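Local coordinates for enoyl-CoA hydratase/isomerase family protein (Ruegeria pomeroyi, PDB 3L3S) that belongs to the crotonase superfamily and probably acts as a hydro-lyase on an acyl-CoA substrate, at residues B[213-218]-B[239-244]; B[50-55]-B[204-209]. All blocks are in the same frame, centred on the assembly; numbering follows the deposited sequence.

In the fold
Both contacts lie on the same side of the chain's centre, about 15 Å apart between their own centres, and they differ in burial. Interaction 2 is the more buried, tying the start of strand 53-58 in the six-stranded sheet to the C-terminal end of helix 194-207 through one straight hydrogen bond and small apolar side chains. Interaction 1 lies farther out, between near-antiparallel segments of helices 210-223 and 228-244, and is carried by a salt bridge whose hydrogen bond is weak, beside a buried histidine. They share no element, but helix 210-223 directly follows helix 194-207, and Arg214 NH2 packs 3.5 Å from His52 CD2. Both also touch the second subunit, interaction 1 more extensively.

Interaction 1: B[213-218]-B[239-244]; sequences LRRGLE and MVEHFM
Arg215 and Glu241 form the charged link between two nearly antiparallel helical segments, whose axes make an angle of 169° and approach to 10.4 Å. The bond from Arg215 NE to Glu241 OE1 is 3.3 Å long and bent, with an N-H...O angle of 132°, so it is a weak hydrogen bond within a salt bridge. OE1 sits in the guanidinium plane at its edge, while the carboxylate plane is turned 38° from it and the two chains cross at about a right angle. Arg215 NH1 also makes a long ion pair with Glu218 OE1, so one guanidinium is shared between two carboxylates.

The carboxylate also packs against the methylene carbons of the arginine, with Glu241 OE2 3.5 Å from Arg215 CG. Glu241, its CG anti to the backbone N, spans the gap between the helices, while the arginine, bent at chi2, runs alongside its own helix and presents its stem and NE.

His242 packs beside this pair: its CE1 is 4.1 Å from Arg215 CB, which meets the ring at its edge. The ring lies against the backbone at Gly216, with His242 NE2 4.1 Å from Gly216 CA. The hydrogen-bonding partner of NE2 is Thr149 OG1 of the second subunit.

The contact is partly buried, its centre about 23 Å from the centre of the chain, and joins helix 210-223 to helix 228-244. Both helices pack on the second subunit, Leu213 on its Leu169 and Val240 on its Phe90, which Phe243 also meets edge-to-face.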
ATOM      1  N   LEU B 213      17.175  -4.133 -17.521  1.00 26.79           N
ATOM      2  CA  LEU B 213      17.100  -3.442 -16.230  1.00 26.69           C
ATOM      3  C   LEU B 213      16.304  -2.150 -16.368  1.00 26.01           C
ATOM      4  O   LEU B 213      15.406  -1.893 -15.568  1.00 25.62           O
ATOM      5  CB  LEU B 213      18.514  -3.096 -15.733  1.00 28.64           C
ATOM      6  CG  LEU B 213      18.957  -2.898 -14.275  1.00 29.15           C
ATOM      7  CD1 LEU B 213      20.222  -2.066 -14.294  1.00 29.66           C
ATOM      8  CD2 LEU B 213      17.930  -2.224 -13.400  1.00 28.94           C
ATOM      9  N   ARG B 214      16.670  -1.336 -17.358  1.00 26.80           N
ATOM     10  CA  ARG B 214      16.016  -0.048 -17.606  1.00 28.56           C
ATOM     11  C   ARG B 214      14.603  -0.203 -18.115  1.00 27.77           C
ATOM     12  O   ARG B 214      13.694   0.472 -17.632  1.00 26.32           O
ATOM     13  CB  ARG B 214      16.840   0.802 -18.558  1.00 30.68           C
ATOM     14  CG  ARG B 214      18.112   1.257 -17.907  1.00 33.75           C
ATOM     15  CD  ARG B 214      19.134   1.708 -18.898  1.00 37.12           C
ATOM     16  NE  ARG B 214      20.454   1.626 -18.289  1.00 40.45           N
ATOM     17  CZ  ARG B 214      21.579   2.008 -18.876  1.00 41.61           C
ATOM     18  NH1 ARG B 214      21.559   2.514 -20.106  1.00 40.20           N
ATOM     19  NH2 ARG B 214      22.729   1.866 -18.229  1.00 42.29           N
ATOM     20  N   ARG B 215      14.421  -1.164 -19.021  1.00 27.11           N
ATOM     21  CA  ARG B 215      13.115  -1.474 -19.595  1.00 26.55           C
ATOM     22  C   ARG B 215      12.234  -2.061 -18.476  1.00 23.71           C
ATOM     23  O   ARG B 215      11.065  -1.718 -18.357  1.00 22.52           O
ATOM     24  CB  ARG B 215      13.284  -2.479 -20.738  1.00 30.97           C
ATOM     25  CG  ARG B 215      12.089  -2.641 -21.655  1.00 38.52           C
ATOM     26  CD  ARG B 215      12.012  -1.573 -22.734  1.00 42.51           C
ATOM     27  NE  ARG B 215      10.753  -1.678 -23.470  1.00 46.72           N
ATOM     28  CZ  ARG B 215       9.706  -0.874 -23.294  1.00 48.36           C
ATOM     29  NH1 ARG B 215       9.753   0.114 -22.406  1.00 48.83           N
ATOM     30  NH2 ARG B 215       8.595  -1.073 -23.989  1.00 47.10           N
ATOM     31  N   GLY B 216      12.854  -2.854 -17.602  1.00 21.29           N
ATOM     32  CA  GLY B 216      12.160  -3.478 -16.487  1.00 20.21           C
ATOM     33  C   GLY B 216      11.702  -2.516 -15.404  1.00 21.29           C
ATOM     34  O   GLY B 216      10.597  -2.658 -14.873  1.00 19.58           O
ATOM     35  N   LEU B 217      12.543  -1.526 -15.104  1.00 20.76           N
ATOM     36  CA  LEU B 217      12.235  -0.506 -14.103  1.00 21.43           C
ATOM     37  C   LEU B 217      11.155   0.429 -14.626  1.00 20.67           C
ATOM     38  O   LEU B 217      10.228   0.776 -13.897  1.00 20.96           O
ATOM     39  CB  LEU B 217      13.473   0.329 -13.759  1.00 20.58           C
ATOM     40  CG  LEU B 217      13.819   0.617 -12.288  1.00 22.52           C
ATOM     41  CD1 LEU B 217      14.895   1.664 -12.268  1.00 22.50           C
ATOM     42  CD2 LEU B 217      12.642   1.084 -11.419  1.00 22.02           C
ATOM     43  N   GLU B 218      11.280   0.810 -15.896  1.00 22.34           N
ATOM     44  CA  GLU B 218      10.335   1.709 -16.553  1.00 24.23           C
ATOM     45  C   GLU B 218       8.941   1.096 -16.599  1.00 23.44           C
ATOM     46  O   GLU B 218       7.963   1.746 -16.223  1.00 25.58           O
ATOM     47  CB  GLU B 218      10.822   2.056 -17.958  1.00 28.18           C
ATOM     48  CG  GLU B 218      10.077   3.192 -18.631  1.00 34.17           C
ATOM     49  CD  GLU B 218      10.869   3.804 -19.764  1.00 39.83           C
ATOM     50  OE1 GLU B 218      11.298   3.054 -20.672  1.00 41.48           O
ATOM     51  OE2 GLU B 218      11.082   5.036 -19.733  1.00 43.61           O
HETATM   52  N   MSE B 239       8.451  -8.733 -21.072  1.00 24.85           N
HETATM   53  CA  MSE B 239       9.036  -9.958 -20.505  1.00 25.71           C
HETATM   54  C   MSE B 239       9.645 -10.829 -21.610  1.00 25.69           C
HETATM   55  O   MSE B 239      10.690 -11.447 -21.412  1.00 25.23           O
HETATM   56  CB  MSE B 239       7.989 -10.746 -19.714  1.00 29.60           C
HETATM   57  CG  MSE B 239       8.516 -11.959 -18.960  1.00 34.46           C
HETATM   58 SE   MSE B 239       9.882 -11.567 -17.606  1.00 46.02          SE
HETATM   59  CE  MSE B 239       9.826 -13.296 -16.692  1.00 42.50           C
ATOM     60  N   VAL B 240       8.989 -10.841 -22.775  1.00 25.97           N
ATOM     61  CA  VAL B 240       9.441 -11.587 -23.963  1.00 24.84           C
ATOM     62  C   VAL B 240      10.776 -10.996 -24.427  1.00 25.00           C
ATOM     63  O   VAL B 240      11.741 -11.720 -24.599  1.00 24.47           O
ATOM     64  CB  VAL B 240       8.374 -11.514 -25.100  1.00 23.22           C
ATOM     65  CG1 VAL B 240       8.904 -12.054 -26.433  1.00 21.39           C
ATOM     66  CG2 VAL B 240       7.130 -12.268 -24.682  1.00 23.27           C
ATOM     67  N   GLU B 241      10.832  -9.666 -24.493  1.00 27.91           N
ATOM     68  CA  GLU B 241      12.018  -8.913 -24.894  1.00 30.24           C
ATOM     69  C   GLU B 241      13.244  -9.209 -24.005  1.00 29.22           C
ATOM     70  O   GLU B 241      14.358  -9.257 -24.514  1.00 30.02           O
ATOM     71  CB  GLU B 241      11.680  -7.419 -24.891  1.00 33.56           C
ATOM     72  CG  GLU B 241      12.783  -6.478 -25.355  1.00 41.10           C
ATOM     73  CD  GLU B 241      12.858  -5.225 -24.493  1.00 46.77           C
ATOM     74  OE1 GLU B 241      12.280  -4.191 -24.907  1.00 49.17           O
ATOM     75  OE2 GLU B 241      13.480  -5.287 -23.397  1.00 47.21           O
ATOM     76  N   HIS B 242      13.021  -9.466 -22.710  1.00 28.60           N
ATOM     77  CA  HIS B 242      14.098  -9.779 -21.748  1.00 27.19           C
ATOM     78  C   HIS B 242      14.721 -11.128 -22.071  1.00 27.41           C
ATOM     79  O   HIS B 242      15.925 -11.331 -21.899  1.00 27.88           O
ATOM     80  CB  HIS B 242      13.576  -9.862 -20.304  1.00 26.96           C
ATOM     81  CG  HIS B 242      13.026  -8.581 -19.762  1.00 28.72           C
ATOM     82  ND1 HIS B 242      13.351  -7.342 -20.273  1.00 29.59           N
ATOM     83  CD2 HIS B 242      12.158  -8.353 -18.749  1.00 28.15           C
ATOM     84  CE1 HIS B 242      12.704  -6.408 -19.599  1.00 28.12           C
ATOM     85  NE2 HIS B 242      11.974  -6.995 -18.669  1.00 27.78           N
ATOM     86  N   PHE B 243      13.865 -12.063 -22.485  1.00 27.60           N
ATOM     87  CA  PHE B 243      14.291 -13.408 -22.840  1.00 27.37           C
ATOM     88  C   PHE B 243      14.875 -13.488 -24.253  1.00 27.74           C
ATOM     89  O   PHE B 243      15.482 -14.490 -24.619  1.00 29.08           O
ATOM     90  CB  PHE B 243      13.150 -14.409 -22.620  1.00 26.17           C
ATOM     91  CG  PHE B 243      13.072 -14.933 -21.209  1.00 24.43           C
ATOM     92  CD1 PHE B 243      13.489 -16.244 -20.910  1.00 26.03           C
ATOM     93  CD2 PHE B 243      12.629 -14.101 -20.153  1.00 25.69           C
ATOM     94  CE1 PHE B 243      13.477 -16.731 -19.562  1.00 24.13           C
ATOM     95  CE2 PHE B 243      12.609 -14.562 -18.810  1.00 21.37           C
ATOM     96  CZ  PHE B 243      13.034 -15.881 -18.513  1.00 24.78           C
HETATM   97  N   MSE B 244      14.723 -12.415 -25.026  1.00 27.55           N
HETATM   98  CA  MSE B 244      15.264 -12.357 -26.382  1.00 31.94           C
HETATM   99  C   MSE B 244      16.545 -11.529 -26.446  1.00 33.01           C
HETATM  100  O   MSE B 244      17.231 -11.506 -27.474  1.00 33.04           O
HETATM  101  CB  MSE B 244      14.204 -11.826 -27.360  1.00 32.49           C
HETATM  102  CG  MSE B 244      12.973 -12.721 -27.469  1.00 37.70           C
HETATM  103 SE   MSE B 244      13.424 -14.518 -28.056  1.00 45.29          SE
HETATM  104  CE  MSE B 244      13.194 -15.580 -26.487  1.00 44.83           C
TER

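Interaction 2: B[50-55]-B[204-209]; sequences HVHVLV and ALAARN
His52 ND1 donates to the backbone carbonyl Ala206 O at 2.9 Å, the one polar bond between the two segments. Its N-H...O angle of 167° is nearly straight. The nitrogen lies in the carbonyl plane on a lone pair of the oxygen, and the oxygen in turn lies only 4° out of the imidazole plane. With CG anti to the carbonyl carbon, chi1 places the ring beside the helix end, and chi2 (-175°) turns ND1 toward the oxygen; Ala206 O belongs to the last turn of helix 194-207.

Beside the bond the contact is apolar. His52 CB packs on Ala206 CB at 3.9 Å, and Val53 sends both methyls to the helix: CG2 to Ala206 CB at 3.8 Å and CG1 to Leu205 CB at 3.7 Å. The small alanine lets the loop leading into strand 53-58 come close to the helix, with CA atoms of His52 and Ala206 5.2 Å apart.

Val53 belongs to the main sheet, beside strand 17-22, and Leu205 also packs on Leu169 of the second subunit. A leucine in place of His52 would probably leave Ala206 O without this donor and the helix end less firmly held to the segment leading into the strand. The chemistry thus implies division of labour: the valine, leucine and alanine carbons seal a buried strand-helix seam, while one directional bond fixes where the helix terminus meets the entry to strand 53-58.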
ATOM      1  N   HIS B  50      27.468   5.726 -20.170  1.00 37.88           N
ATOM      2  CA  HIS B  50      28.468   5.411 -19.149  1.00 36.11           C
ATOM      3  C   HIS B  50      27.869   5.399 -17.752  1.00 34.66           C
ATOM      4  O   HIS B  50      28.331   4.657 -16.882  1.00 33.67           O
ATOM      5  CB  HIS B  50      29.640   6.394 -19.210  1.00 38.51           C
ATOM      6  CG  HIS B  50      30.714   5.996 -20.172  1.00 41.17           C
ATOM      7  ND1 HIS B  50      30.766   6.466 -21.468  1.00 41.40           N
ATOM      8  CD2 HIS B  50      31.771   5.160 -20.032  1.00 42.34           C
ATOM      9  CE1 HIS B  50      31.807   5.934 -22.084  1.00 41.99           C
ATOM     10  NE2 HIS B  50      32.434   5.138 -21.235  1.00 42.65           N
ATOM     11  N   VAL B  51      26.836   6.221 -17.560  1.00 32.00           N
ATOM     12  CA  VAL B  51      26.113   6.309 -16.290  1.00 31.42           C
ATOM     13  C   VAL B  51      25.050   5.207 -16.260  1.00 29.43           C
ATOM     14  O   VAL B  51      24.100   5.231 -17.040  1.00 31.16           O
ATOM     15  CB  VAL B  51      25.432   7.691 -16.123  1.00 32.02           C
ATOM     16  CG1 VAL B  51      24.579   7.735 -14.839  1.00 30.24           C
ATOM     17  CG2 VAL B  51      26.487   8.790 -16.106  1.00 33.09           C
ATOM     18  N   HIS B  52      25.231   4.243 -15.365  1.00 27.80           N
ATOM     19  CA  HIS B  52      24.301   3.128 -15.237  1.00 27.92           C
ATOM     20  C   HIS B  52      23.363   3.292 -14.043  1.00 28.94           C
ATOM     21  O   HIS B  52      22.188   2.945 -14.126  1.00 29.44           O
ATOM     22  CB  HIS B  52      25.061   1.801 -15.122  1.00 26.98           C
ATOM     23  CG  HIS B  52      25.839   1.410 -16.349  1.00 27.27           C
ATOM     24  ND1 HIS B  52      26.490   0.200 -16.449  1.00 28.40           N
ATOM     25  CD2 HIS B  52      26.097   2.068 -17.506  1.00 27.04           C
ATOM     26  CE1 HIS B  52      27.122   0.133 -17.609  1.00 26.72           C
ATOM     27  NE2 HIS B  52      26.899   1.253 -18.269  1.00 28.40           N
ATOM     28  N   VAL B  53      23.897   3.777 -12.920  1.00 29.84           N
ATOM     29  CA  VAL B  53      23.121   3.988 -11.689  1.00 29.02           C
ATOM     30  C   VAL B  53      23.428   5.333 -11.025  1.00 28.94           C
ATOM     31  O   VAL B  53      24.551   5.840 -11.116  1.00 30.10           O
ATOM     32  CB  VAL B  53      23.330   2.839 -10.645  1.00 29.26           C
ATOM     33  CG1 VAL B  53      22.631   1.586 -11.076  1.00 27.47           C
ATOM     34  CG2 VAL B  53      24.772   2.511 -10.493  1.00 32.03           C
ATOM     35  N   LEU B  54      22.417   5.913 -10.382  1.00 27.18           N
ATOM     36  CA  LEU B  54      22.542   7.198  -9.691  1.00 25.99           C
ATOM     37  C   LEU B  54      22.479   7.058  -8.178  1.00 25.42           C
ATOM     38  O   LEU B  54      21.653   6.306  -7.655  1.00 25.11           O
ATOM     39  CB  LEU B  54      21.416   8.159 -10.101  1.00 27.06           C
ATOM     40  CG  LEU B  54      21.268   8.884 -11.440  1.00 26.54           C
ATOM     41  CD1 LEU B  54      22.367   9.893 -11.577  1.00 26.59           C
ATOM     42  CD2 LEU B  54      21.228   7.926 -12.617  1.00 26.56           C
ATOM     43  N   VAL B  55      23.381   7.760  -7.490  1.00 23.86           N
ATOM     44  CA  VAL B  55      23.416   7.798  -6.025  1.00 22.47           C
ATOM     45  C   VAL B  55      23.335   9.275  -5.634  1.00 22.68           C
ATOM     46  O   VAL B  55      24.073  10.095  -6.162  1.00 20.78           O
ATOM     47  CB  VAL B  55      24.697   7.156  -5.401  1.00 22.51           C
ATOM     48  CG1 VAL B  55      24.715   7.369  -3.879  1.00 21.36           C
ATOM     49  CG2 VAL B  55      24.758   5.649  -5.695  1.00 22.11           C
ATOM     50  N   ALA B 204      26.906  -3.415  -8.207  1.00 24.53           N
ATOM     51  CA  ALA B 204      26.370  -4.693  -8.690  1.00 25.54           C
ATOM     52  C   ALA B 204      25.228  -4.426  -9.677  1.00 26.25           C
ATOM     53  O   ALA B 204      25.114  -5.122 -10.683  1.00 26.28           O
ATOM     54  CB  ALA B 204      25.880  -5.554  -7.528  1.00 26.14           C
ATOM     55  N   LEU B 205      24.436  -3.382  -9.401  1.00 25.24           N
ATOM     56  CA  LEU B 205      23.334  -2.961 -10.264  1.00 25.75           C
ATOM     57  C   LEU B 205      23.871  -2.458 -11.600  1.00 26.86           C
ATOM     58  O   LEU B 205      23.297  -2.751 -12.655  1.00 28.46           O
ATOM     59  CB  LEU B 205      22.502  -1.861  -9.608  1.00 25.91           C
ATOM     60  CG  LEU B 205      21.142  -2.218  -9.015  1.00 25.32           C
ATOM     61  CD1 LEU B 205      20.552  -0.979  -8.380  1.00 22.40           C
ATOM     62  CD2 LEU B 205      20.218  -2.764 -10.099  1.00 24.08           C
ATOM     63  N   ALA B 206      25.013  -1.770 -11.540  1.00 25.86           N
ATOM     64  CA  ALA B 206      25.703  -1.232 -12.712  1.00 24.84           C
ATOM     65  C   ALA B 206      26.376  -2.322 -13.557  1.00 24.30           C
ATOM     66  O   ALA B 206      26.562  -2.152 -14.757  1.00 26.50           O
ATOM     67  CB  ALA B 206      26.746  -0.208 -12.271  1.00 23.55           C
ATOM     68  N   ALA B 207      26.708  -3.440 -12.911  1.00 24.34           N
ATOM     69  CA  ALA B 207      27.380  -4.585 -13.530  1.00 24.61           C
ATOM     70  C   ALA B 207      26.490  -5.588 -14.291  1.00 24.86           C
ATOM     71  O   ALA B 207      27.009  -6.425 -15.041  1.00 26.15           O
ATOM     72  CB  ALA B 207      28.213  -5.319 -12.475  1.00 21.26           C
ATOM     73  N   ARG B 208      25.167  -5.502 -14.115  1.00 26.07           N
ATOM     74  CA  ARG B 208      24.240  -6.418 -14.805  1.00 26.54           C
ATOM     75  C   ARG B 208      23.908  -5.945 -16.212  1.00 23.95           C
ATOM     76  O   ARG B 208      24.261  -4.828 -16.599  1.00 23.41           O
ATOM     77  CB  ARG B 208      22.916  -6.617 -14.035  1.00 28.24           C
ATOM     78  CG  ARG B 208      22.869  -6.012 -12.668  1.00 30.30           C
ATOM     79  CD  ARG B 208      22.417  -6.953 -11.584  1.00 28.09           C
ATOM     80  NE  ARG B 208      23.176  -8.194 -11.543  1.00 31.80           N
ATOM     81  CZ  ARG B 208      23.374  -8.924 -10.449  1.00 33.00           C
ATOM     82  NH1 ARG B 208      22.872  -8.548  -9.275  1.00 30.63           N
ATOM     83  NH2 ARG B 208      24.088 -10.038 -10.530  1.00 34.81           N
ATOM     84  N   ASN B 209      23.223  -6.814 -16.961  1.00 22.49           N
ATOM     85  CA  ASN B 209      22.771  -6.539 -18.329  1.00 21.97           C
ATOM     86  C   ASN B 209      21.782  -5.369 -18.253  1.00 22.73           C
ATOM     87  O   ASN B 209      20.677  -5.491 -17.723  1.00 24.47           O
ATOM     88  CB  ASN B 209      22.139  -7.809 -18.903  1.00 19.83           C
ATOM     89  CG  ASN B 209      21.774  -7.688 -20.365  1.00 15.85           C
ATOM     90  OD1 ASN B 209      22.279  -6.837 -21.084  1.00 18.28           O
ATOM     91  ND2 ASN B 209      20.862  -8.532 -20.800  1.00 16.86           N
TER